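Local coordinates for protein poly-gamma-glutamate hydrolase (Bacillus phage phiNIT1, PDB 3A9L) that hydrolyses the gamma-glutamyl linkages of bacterial poly-gamma-glutamate as a phage-encoded zinc peptidase, at residues G186-Q190 / E191-Y195; P8-E11 / A12-N15; T120-R123 / N124-S128. All blocks are in the same frame, centred on the assembly; numbering follows the deposited sequence.

Interaction 1. Residues G186-Q190 / E191-Y195; sequences GNVTQ and EFLDY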
ATOM      1  N   GLY A 186      -0.759   9.342 -17.552  1.00 30.20           N
ATOM      2  CA  GLY A 186      -2.173   9.389 -17.268  1.00 29.44           C
ATOM      3  C   GLY A 186      -3.068   9.287 -18.484  1.00 29.37           C
ATOM      4  O   GLY A 186      -4.287   9.227 -18.344  1.00 29.63           O
ATOM      5  N   ASN A 187      -2.462   9.235 -19.669  1.00 29.31           N
ATOM      6  CA  ASN A 187      -3.162   9.379 -20.936  1.00 28.85           C
ATOM      7  C   ASN A 187      -2.999   8.090 -21.745  1.00 28.66           C
ATOM      8  O   ASN A 187      -2.037   7.938 -22.505  1.00 28.47           O
ATOM      9  CB  ASN A 187      -2.607  10.591 -21.730  1.00 28.73           C
ATOM     10  CG  ASN A 187      -2.653  11.898 -20.935  1.00 29.58           C
ATOM     11  OD1 ASN A 187      -3.568  12.121 -20.157  1.00 26.36           O
ATOM     12  ND2 ASN A 187      -1.636  12.755 -21.120  1.00 27.33           N
ATOM     13  N   VAL A 188      -3.950   7.171 -21.578  1.00 27.43           N
ATOM     14  CA  VAL A 188      -3.779   5.807 -22.049  1.00 27.47           C
ATOM     15  C   VAL A 188      -4.681   5.540 -23.249  1.00 27.94           C
ATOM     16  O   VAL A 188      -5.664   6.254 -23.477  1.00 28.25           O
ATOM     17  CB  VAL A 188      -3.981   4.803 -20.891  1.00 27.65           C
ATOM     18  CG1 VAL A 188      -3.045   5.183 -19.719  1.00 25.39           C
ATOM     19  CG2 VAL A 188      -5.430   4.799 -20.426  1.00 26.98           C
ATOM     20  N   THR A 189      -4.323   4.543 -24.041  1.00 27.47           N
ATOM     21  CA  THR A 189      -4.992   4.300 -25.313  1.00 26.43           C
ATOM     22  C   THR A 189      -6.013   3.196 -25.141  1.00 26.78           C
ATOM     23  O   THR A 189      -6.120   2.585 -24.070  1.00 27.15           O
ATOM     24  CB  THR A 189      -4.014   3.790 -26.376  1.00 26.56           C
ATOM     25  OG1 THR A 189      -3.471   2.537 -25.923  1.00 24.98           O
ATOM     26  CG2 THR A 189      -2.903   4.780 -26.642  1.00 25.93           C
ATOM     27  N   GLN A 190      -6.734   2.916 -26.214  1.00 26.27           N
ATOM     28  CA  GLN A 190      -7.723   1.836 -26.222  1.00 26.39           C
ATOM     29  C   GLN A 190      -7.035   0.484 -26.048  1.00 26.08           C
ATOM     30  O   GLN A 190      -7.535  -0.347 -25.313  1.00 26.09           O
ATOM     31  CB  GLN A 190      -8.535   1.868 -27.504  1.00 26.39           C
ATOM     32  CG  GLN A 190      -8.888   0.524 -28.109  1.00 26.05           C
ATOM     33  CD  GLN A 190      -9.608   0.731 -29.422  1.00 28.31           C
ATOM     34  OE1 GLN A 190      -8.996   0.687 -30.484  1.00 22.60           O
ATOM     35  NE2 GLN A 190     -10.909   1.055 -29.350  1.00 29.96           N
ATOM     36  N   GLU A 191      -5.870   0.308 -26.672  1.00 26.07           N
ATOM     37  CA  GLU A 191      -5.078  -0.923 -26.506  1.00 26.13           C
ATOM     38  C   GLU A 191      -4.758  -1.179 -25.040  1.00 25.01           C
ATOM     39  O   GLU A 191      -4.924  -2.296 -24.579  1.00 23.81           O
ATOM     40  CB  GLU A 191      -3.797  -0.911 -27.346  1.00 26.62           C
ATOM     41  CG  GLU A 191      -3.125  -2.303 -27.493  1.00 28.80           C
ATOM     42  CD  GLU A 191      -2.422  -2.499 -28.826  1.00 32.97           C
ATOM     43  OE1 GLU A 191      -3.082  -2.378 -29.884  1.00 34.06           O
ATOM     44  OE2 GLU A 191      -1.210  -2.786 -28.832  1.00 35.74           O
ATOM     45  N   PHE A 192      -4.338  -0.138 -24.313  1.00 24.46           N
ATOM     46  CA  PHE A 192      -4.185  -0.251 -22.850  1.00 23.95           C
ATOM     47  C   PHE A 192      -5.399  -0.869 -22.184  1.00 22.80           C
ATOM     48  O   PHE A 192      -5.284  -1.880 -21.476  1.00 24.32           O
ATOM     49  CB  PHE A 192      -3.831   1.093 -22.165  1.00 22.84           C
ATOM     50  CG  PHE A 192      -3.741   0.990 -20.664  1.00 23.48           C
ATOM     51  CD1 PHE A 192      -2.583   0.532 -20.045  1.00 21.35           C
ATOM     52  CD2 PHE A 192      -4.838   1.334 -19.865  1.00 24.44           C
ATOM     53  CE1 PHE A 192      -2.503   0.423 -18.646  1.00 23.56           C
ATOM     54  CE2 PHE A 192      -4.788   1.221 -18.475  1.00 24.35           C
ATOM     55  CZ  PHE A 192      -3.624   0.779 -17.848  1.00 24.51           C
ATOM     56  N   LEU A 193      -6.564  -0.263 -22.404  1.00 23.28           N
ATOM     57  CA  LEU A 193      -7.839  -0.733 -21.807  1.00 21.38           C
ATOM     58  C   LEU A 193      -8.185  -2.192 -22.154  1.00 22.08           C
ATOM     59  O   LEU A 193      -8.534  -2.997 -21.273  1.00 21.10           O
ATOM     60  CB  LEU A 193      -8.983   0.210 -22.177  1.00 20.68           C
ATOM     61  CG  LEU A 193      -8.815   1.722 -21.855  1.00 18.12           C
ATOM     62  CD1 LEU A 193      -9.968   2.550 -22.360  1.00 19.25           C
ATOM     63  CD2 LEU A 193      -8.632   1.980 -20.355  1.00 18.07           C
ATOM     64  N   ASP A 194      -8.099  -2.521 -23.439  1.00 22.67           N
ATOM     65  CA  ASP A 194      -8.280  -3.906 -23.910  1.00 22.48           C
ATOM     66  C   ASP A 194      -7.307  -4.905 -23.250  1.00 22.02           C
ATOM     67  O   ASP A 194      -7.670  -6.061 -22.936  1.00 21.35           O
ATOM     68  CB  ASP A 194      -8.142  -3.948 -25.434  1.00 23.28           C
ATOM     69  CG  ASP A 194      -9.275  -3.215 -26.165  1.00 24.19           C
ATOM     70  OD1 ASP A 194     -10.335  -2.976 -25.571  1.00 27.42           O
ATOM     71  OD2 ASP A 194      -9.120  -2.906 -27.368  1.00 27.13           O
ATOM     72  N   TYR A 195      -6.060  -4.478 -23.055  1.00 22.02           N
ATOM     73  CA  TYR A 195      -5.048  -5.347 -22.456  1.00 21.07           C
ATOM     74  C   TYR A 195      -5.520  -5.655 -21.034  1.00 20.65           C
ATOM     75  O   TYR A 195      -5.715  -6.819 -20.671  1.00 19.99           O
ATOM     76  CB  TYR A 195      -3.672  -4.655 -22.473  1.00 21.33           C
ATOM     77  CG  TYR A 195      -2.473  -5.583 -22.342  1.00 20.31           C
ATOM     78  CD1 TYR A 195      -2.158  -6.178 -21.117  1.00 21.58           C
ATOM     79  CD2 TYR A 195      -1.648  -5.829 -23.419  1.00 20.61           C
ATOM     80  CE1 TYR A 195      -1.079  -7.015 -20.982  1.00 23.41           C
ATOM     81  CE2 TYR A 195      -0.538  -6.669 -23.293  1.00 21.81           C
ATOM     82  CZ  TYR A 195      -0.264  -7.254 -22.072  1.00 22.61           C
ATOM     83  OH  TYR A 195       0.822  -8.078 -21.911  1.00 23.39           O
TER

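Interaction 2. Residues P8-E11 / A12-N15; sequences PNIE and ALEN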
ATOM      1  N   PRO A   8      22.455  -7.254  -5.659  1.00 26.11           N
ATOM      2  CA  PRO A   8      22.252  -8.703  -5.683  1.00 24.91           C
ATOM      3  C   PRO A   8      20.936  -9.102  -5.082  1.00 23.72           C
ATOM      4  O   PRO A   8      20.453 -10.219  -5.296  1.00 23.97           O
ATOM      5  CB  PRO A   8      23.389  -9.234  -4.819  1.00 24.66           C
ATOM      6  CG  PRO A   8      23.881  -8.104  -4.058  1.00 26.04           C
ATOM      7  CD  PRO A   8      23.685  -6.913  -4.927  1.00 25.98           C
ATOM      8  N   ASN A   9      20.364  -8.179  -4.338  1.00 23.29           N
ATOM      9  CA  ASN A   9      19.069  -8.379  -3.720  1.00 23.47           C
ATOM     10  C   ASN A   9      18.579  -7.040  -3.184  1.00 23.50           C
ATOM     11  O   ASN A   9      19.290  -6.024  -3.244  1.00 23.95           O
ATOM     12  CB  ASN A   9      19.242  -9.341  -2.567  1.00 23.67           C
ATOM     13  CG  ASN A   9      20.319  -8.893  -1.620  1.00 23.07           C
ATOM     14  OD1 ASN A   9      20.199  -7.858  -0.967  1.00 20.89           O
ATOM     15  ND2 ASN A   9      21.384  -9.675  -1.538  1.00 23.62           N
ATOM     16  N   ILE A  10      17.416  -7.056  -2.553  1.00 23.80           N
ATOM     17  CA  ILE A  10      16.755  -5.809  -2.167  1.00 23.36           C
ATOM     18  C   ILE A  10      17.304  -5.171  -0.895  1.00 24.56           C
ATOM     19  O   ILE A  10      17.224  -3.932  -0.749  1.00 24.43           O
ATOM     20  CB  ILE A  10      15.215  -5.993  -2.120  1.00 23.62           C
ATOM     21  CG1 ILE A  10      14.684  -6.219  -3.540  1.00 22.38           C
ATOM     22  CG2 ILE A  10      14.511  -4.808  -1.426  1.00 21.28           C
ATOM     23  CD1 ILE A  10      14.574  -4.961  -4.445  1.00 19.67           C
ATOM     24  N   GLU A  11      17.854  -5.992   0.012  1.00 24.94           N
ATOM     25  CA  GLU A  11      18.596  -5.470   1.169  1.00 26.65           C
ATOM     26  C   GLU A  11      19.731  -4.552   0.696  1.00 26.44           C
ATOM     27  O   GLU A  11      19.787  -3.363   1.062  1.00 27.22           O
ATOM     28  CB  GLU A  11      19.182  -6.619   2.012  1.00 26.48           C
ATOM     29  CG  GLU A  11      18.183  -7.362   2.885  1.00 28.40           C
ATOM     30  CD  GLU A  11      17.307  -8.357   2.130  1.00 30.61           C
ATOM     31  OE1 GLU A  11      17.590  -8.675   0.939  1.00 29.56           O
ATOM     32  OE2 GLU A  11      16.349  -8.847   2.766  1.00 32.02           O
ATOM     33  N   ALA A  12      20.622  -5.097  -0.138  1.00 26.50           N
ATOM     34  CA  ALA A  12      21.709  -4.315  -0.719  1.00 26.39           C
ATOM     35  C   ALA A  12      21.204  -3.028  -1.373  1.00 26.40           C
ATOM     36  O   ALA A  12      21.788  -1.952  -1.203  1.00 27.10           O
ATOM     37  CB  ALA A  12      22.478  -5.161  -1.734  1.00 26.01           C
ATOM     38  N   LEU A  13      20.110  -3.148  -2.128  1.00 26.00           N
ATOM     39  CA  LEU A  13      19.452  -2.001  -2.729  1.00 25.12           C
ATOM     40  C   LEU A  13      18.953  -1.018  -1.681  1.00 25.03           C
ATOM     41  O   LEU A  13      19.248   0.168  -1.750  1.00 26.49           O
ATOM     42  CB  LEU A  13      18.278  -2.453  -3.621  1.00 25.34           C
ATOM     43  CG  LEU A  13      17.593  -1.355  -4.451  1.00 24.31           C
ATOM     44  CD1 LEU A  13      16.901  -1.926  -5.643  1.00 26.41           C
ATOM     45  CD2 LEU A  13      16.596  -0.570  -3.668  1.00 23.95           C
ATOM     46  N   GLU A  14      18.193  -1.513  -0.711  1.00 24.89           N
ATOM     47  CA  GLU A  14      17.611  -0.649   0.301  1.00 24.88           C
ATOM     48  C   GLU A  14      18.687   0.039   1.155  1.00 25.67           C
ATOM     49  O   GLU A  14      18.560   1.232   1.536  1.00 24.03           O
ATOM     50  CB  GLU A  14      16.631  -1.465   1.148  1.00 25.03           C
ATOM     51  CG  GLU A  14      15.346  -1.713   0.355  1.00 23.94           C
ATOM     52  CD  GLU A  14      14.118  -2.065   1.218  1.00 24.60           C
ATOM     53  OE1 GLU A  14      14.186  -1.938   2.455  1.00 23.82           O
ATOM     54  OE2 GLU A  14      13.070  -2.438   0.632  1.00 23.80           O
ATOM     55  N   ASN A  15      19.753  -0.715   1.419  1.00 25.67           N
ATOM     56  CA  ASN A  15      20.892  -0.236   2.192  1.00 27.44           C
ATOM     57  C   ASN A  15      21.550   0.979   1.563  1.00 27.36           C
ATOM     58  O   ASN A  15      22.029   1.854   2.270  1.00 28.84           O
ATOM     59  CB  ASN A  15      21.935  -1.361   2.370  1.00 26.85           C
ATOM     60  CG  ASN A  15      21.704  -2.178   3.630  1.00 28.02           C
ATOM     61  OD1 ASN A  15      20.943  -1.777   4.533  1.00 28.14           O
ATOM     62  ND2 ASN A  15      22.348  -3.340   3.703  1.00 29.37           N
TER

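Interaction 3. Residues T120-R123 / N124-S128; sequences TELR and NLIVS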
ATOM      1  N   THR A 120      -0.117 -22.958 -15.458  1.00 19.96           N
ATOM      2  CA  THR A 120      -0.200 -23.187 -16.905  1.00 20.69           C
ATOM      3  C   THR A 120      -1.554 -22.809 -17.405  1.00 21.30           C
ATOM      4  O   THR A 120      -1.664 -22.204 -18.481  1.00 20.76           O
ATOM      5  CB  THR A 120      -0.025 -24.672 -17.301  1.00 21.20           C
ATOM      6  OG1 THR A 120       1.041 -25.256 -16.551  1.00 19.93           O
ATOM      7  CG2 THR A 120       0.289 -24.784 -18.792  1.00 21.57           C
ATOM      8  N   GLU A 121      -2.566 -23.184 -16.620  1.00 21.70           N
ATOM      9  CA  GLU A 121      -3.952 -22.903 -16.950  1.00 22.96           C
ATOM     10  C   GLU A 121      -4.282 -21.425 -17.057  1.00 22.19           C
ATOM     11  O   GLU A 121      -4.840 -21.027 -18.054  1.00 23.69           O
ATOM     12  CB  GLU A 121      -4.901 -23.565 -15.981  1.00 23.71           C
ATOM     13  CG  GLU A 121      -6.348 -23.390 -16.418  1.00 26.69           C
ATOM     14  CD  GLU A 121      -7.327 -23.798 -15.351  1.00 32.08           C
ATOM     15  OE1 GLU A 121      -6.915 -24.508 -14.394  1.00 34.41           O
ATOM     16  OE2 GLU A 121      -8.509 -23.400 -15.486  1.00 33.90           O
ATOM     17  N   LEU A 122      -3.948 -20.636 -16.036  1.00 21.80           N
ATOM     18  CA  LEU A 122      -4.047 -19.184 -16.089  1.00 21.19           C
ATOM     19  C   LEU A 122      -3.087 -18.557 -17.105  1.00 21.77           C
ATOM     20  O   LEU A 122      -3.470 -17.607 -17.791  1.00 22.92           O
ATOM     21  CB  LEU A 122      -3.822 -18.569 -14.716  1.00 20.24           C
ATOM     22  CG  LEU A 122      -4.164 -17.068 -14.547  1.00 17.80           C
ATOM     23  CD1 LEU A 122      -5.614 -16.755 -14.974  1.00 14.87           C
ATOM     24  CD2 LEU A 122      -3.894 -16.669 -13.109  1.00 19.63           C
ATOM     25  N   ARG A 123      -1.846 -19.057 -17.182  1.00 22.06           N
ATOM     26  CA  ARG A 123      -0.919 -18.707 -18.295  1.00 22.06           C
ATOM     27  C   ARG A 123      -1.571 -18.808 -19.692  1.00 23.32           C
ATOM     28  O   ARG A 123      -1.549 -17.820 -20.450  1.00 24.32           O
ATOM     29  CB  ARG A 123       0.384 -19.538 -18.253  1.00 22.06           C
ATOM     30  CG  ARG A 123       1.351 -19.220 -19.394  1.00 19.77           C
ATOM     31  CD  ARG A 123       2.293 -20.376 -19.684  1.00 20.23           C
ATOM     32  NE  ARG A 123       1.598 -21.462 -20.386  1.00 17.50           N
ATOM     33  CZ  ARG A 123       2.202 -22.521 -20.900  1.00 17.73           C
ATOM     34  NH1 ARG A 123       3.503 -22.645 -20.756  1.00 21.24           N
ATOM     35  NH2 ARG A 123       1.493 -23.476 -21.520  1.00 19.35           N
ATOM     36  N   ASN A 124      -2.106 -19.988 -20.038  1.00 23.11           N
ATOM     37  CA  ASN A 124      -2.786 -20.198 -21.320  1.00 23.25           C
ATOM     38  C   ASN A 124      -3.990 -19.258 -21.521  1.00 23.78           C
ATOM     39  O   ASN A 124      -4.224 -18.740 -22.620  1.00 23.26           O
ATOM     40  CB  ASN A 124      -3.233 -21.657 -21.499  1.00 23.45           C
ATOM     41  CG  ASN A 124      -2.058 -22.650 -21.565  1.00 23.71           C
ATOM     42  OD1 ASN A 124      -0.922 -22.269 -21.845  1.00 28.37           O
ATOM     43  ND2 ASN A 124      -2.341 -23.923 -21.318  1.00 20.92           N
ATOM     44  N   LEU A 125      -4.753 -19.059 -20.455  1.00 23.39           N
ATOM     45  CA  LEU A 125      -5.965 -18.211 -20.499  1.00 23.94           C
ATOM     46  C   LEU A 125      -5.680 -16.758 -20.843  1.00 23.35           C
ATOM     47  O   LEU A 125      -6.362 -16.171 -21.669  1.00 21.96           O
ATOM     48  CB  LEU A 125      -6.759 -18.373 -19.203  1.00 22.81           C
ATOM     49  CG  LEU A 125      -7.388 -19.784 -19.174  1.00 25.44           C
ATOM     50  CD1 LEU A 125      -7.913 -20.201 -17.791  1.00 25.10           C
ATOM     51  CD2 LEU A 125      -8.492 -19.892 -20.227  1.00 25.86           C
ATOM     52  N   ILE A 126      -4.629 -16.209 -20.238  1.00 23.53           N
ATOM     53  CA  ILE A 126      -4.202 -14.822 -20.472  1.00 22.60           C
ATOM     54  C   ILE A 126      -3.710 -14.643 -21.913  1.00 22.78           C
ATOM     55  O   ILE A 126      -3.892 -13.602 -22.535  1.00 21.62           O
ATOM     56  CB  ILE A 126      -3.109 -14.419 -19.452  1.00 22.60           C
ATOM     57  CG1 ILE A 126      -3.740 -14.335 -18.077  1.00 22.65           C
ATOM     58  CG2 ILE A 126      -2.432 -13.099 -19.840  1.00 21.74           C
ATOM     59  CD1 ILE A 126      -2.774 -14.148 -16.887  1.00 26.20           C
ATOM     60  N   VAL A 127      -3.099 -15.699 -22.421  1.00 21.96           N
ATOM     61  CA  VAL A 127      -2.537 -15.718 -23.743  1.00 22.83           C
ATOM     62  C   VAL A 127      -3.731 -15.630 -24.668  1.00 21.86           C
ATOM     63  O   VAL A 127      -3.820 -14.751 -25.491  1.00 20.82           O
ATOM     64  CB  VAL A 127      -1.693 -17.018 -23.886  1.00 22.14           C
ATOM     65  CG1 VAL A 127      -1.856 -17.707 -25.245  1.00 23.59           C
ATOM     66  CG2 VAL A 127      -0.218 -16.722 -23.521  1.00 20.42           C
ATOM     67  N   SER A 128      -4.700 -16.491 -24.401  1.00 23.97           N
ATOM     68  CA  SER A 128      -5.862 -16.631 -25.236  1.00 25.06           C
ATOM     69  C   SER A 128      -6.763 -15.396 -25.217  1.00 25.32           C
ATOM     70  O   SER A 128      -7.293 -15.024 -26.269  1.00 25.35           O
ATOM     71  CB  SER A 128      -6.594 -17.910 -24.890  1.00 25.75           C
ATOM     72  OG  SER A 128      -7.777 -18.038 -25.638  1.00 27.91           O
TER

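Interaction 1. Residues G186-Q190 / E191-Y195
An N-cap opens the C-terminal helix 190-209: Thr189 caps its first turn while Val188, one residue earlier, packs against Phe192. The hydroxyl OG1 of Thr189 accepts the amide of Phe192, N to OG1 3.2 Å, in an almost straight bond (N-H...O 173°). It can do so because chi1 of 62° holds OG1 between the backbone N and the carbonyl carbon, facing the start of the helix; a short hydroxyl side chain suits the N-cap, because its oxygen can take the place of the carbonyl that a preceding turn would have supplied to Phe192 N. OG1 is also bonded to Ala173 O. The helical bonds then begin with a weak one from Leu193 N to Thr189 O and a shorter, straight one from Asp194 N to Gln190 O at 2.9 Å. Val188 lays CG1 over one face of the Phe192 ring, toward its rim, and its CG2 comes within 3.6 Å of Phe192 CD2. The aliphatic CG of Gln190 passes 3.5 Å from Asp194 OD2. Phe192 meets Phe174 edge-to-face and rests on Leu51 and Arg54 of helix 48-59, Glu191 forms a salt bridge with Lys111, and Tyr195 reaches Leu164 and Ile166 on strand 162-167.

Interaction 2. Residues P8-E11 / A12-N15
Asn9 and Ala12 meet at the N-terminus of helix 10-16, where the amide oxygen OD1 of Asn9 accepts from the backbone N of Ala12 at 2.9 Å. The N-H points nearly straight at OD1 (172°), though the donor is tilted out of the carboxamide plane. Asn9 suits the N-cap because its side chain is short, and a chi1 of 53° swings the carboxamide round so that its oxygen faces the first turn. Ahead of the cap, the ring of Pro8 packs on the methyl of Ala12, CD to CB 3.8 Å, and a small side chain fits there.

The backbone acceptors are taken in order. Leu13 N donates to Asn9 O, Glu14 N to Ile10 O at 2.6 Å, and Asn15 N to Glu11 O at 2.7 Å. Ile10 N, another donor of the first turn, is met from outside by Asp85 OD1, so a carboxylate oxygen joins the asparagine amide in capping this helix end.

Of the side chains, Ile10 and Leu13 lie side by side, their CD1 atoms 4.0 Å apart, and both pack on Phe66 of strand 62-68. The methyl CG2 of Ile10 also meets Glu14 OE2 at 3.5 Å, the two side chains crossing at an angle; the other carboxylate oxygen, OE1, forms a salt bridge with Arg29 of the second subunit. Glu11 OE1 lies close to Asp85 OD2, a pairing of like charges that may raise the proton affinity of one of the two acids. Acceptors thus gather at the positive end of the helix dipole, with an apolar side turned to the sheet and a charge at Glu14 committed to the subunit interface.

Interaction 3. Residues T120-R123 / N124-S128
Asn124 engages the first turn of helix 120-132 twice, through its backbone and its side chain. Its N donates to Thr120 O at 2.7 Å, while OD1 receives both NE and NH2 of Arg123, at 3.0 and 2.7 Å respectively. The guanidinium grips this one oxygen side-on: NH2 uses a lone pair in the amide plane, whereas NE comes from above it, and the two planes stand 42° apart. A bend at chi3 (74°) brings the arginine over toward the next residue, with Thr120 CG2 over one guanidinium face, toward its rim. Arginine suits the place, its long arm offering two donors to one amide oxygen. Leu125, next, donates N to Glu121 O, and its CD1 runs alongside the aliphatic CG of Glu121 at 3.8 Å. Ile126 donates to Leu122 O at 3.0 Å and crosses the Leu122 side chain, CD1 to CG 4.0 Å; branched and apolar, both suit the buried side. Val127 donates to Arg123 O, a longer bond. The helix links strands 113-116 and 138-139 in a beta-alpha-beta unit: Leu122 and Ile126 pack on Val162 of strand 162-167 and on helix 190-209, while Arg123 and Val127 touch Val115.

How the interactions relate
Along the chain the order is interaction 2, interaction 3, interaction 1, and all three are local contacts, two at helix N-termini with their caps and one within a helix, around one mixed sheet. Interactions 1 and 3 are neighbours, with centres 21 Å apart and nearest atoms about 6 Å apart; helix 190-209, which begins in interaction 1, runs on to pack against helix 120-132 of interaction 3, and both helices touch strand 162-167. Interaction 2 lies 33 Å, centre to centre, from each of the others, across the chain's centre, packing on strands 23-29 and 62-68 and reaching the second subunit. The contacts thus surround the sheet that carries zinc ligands His40 and His103.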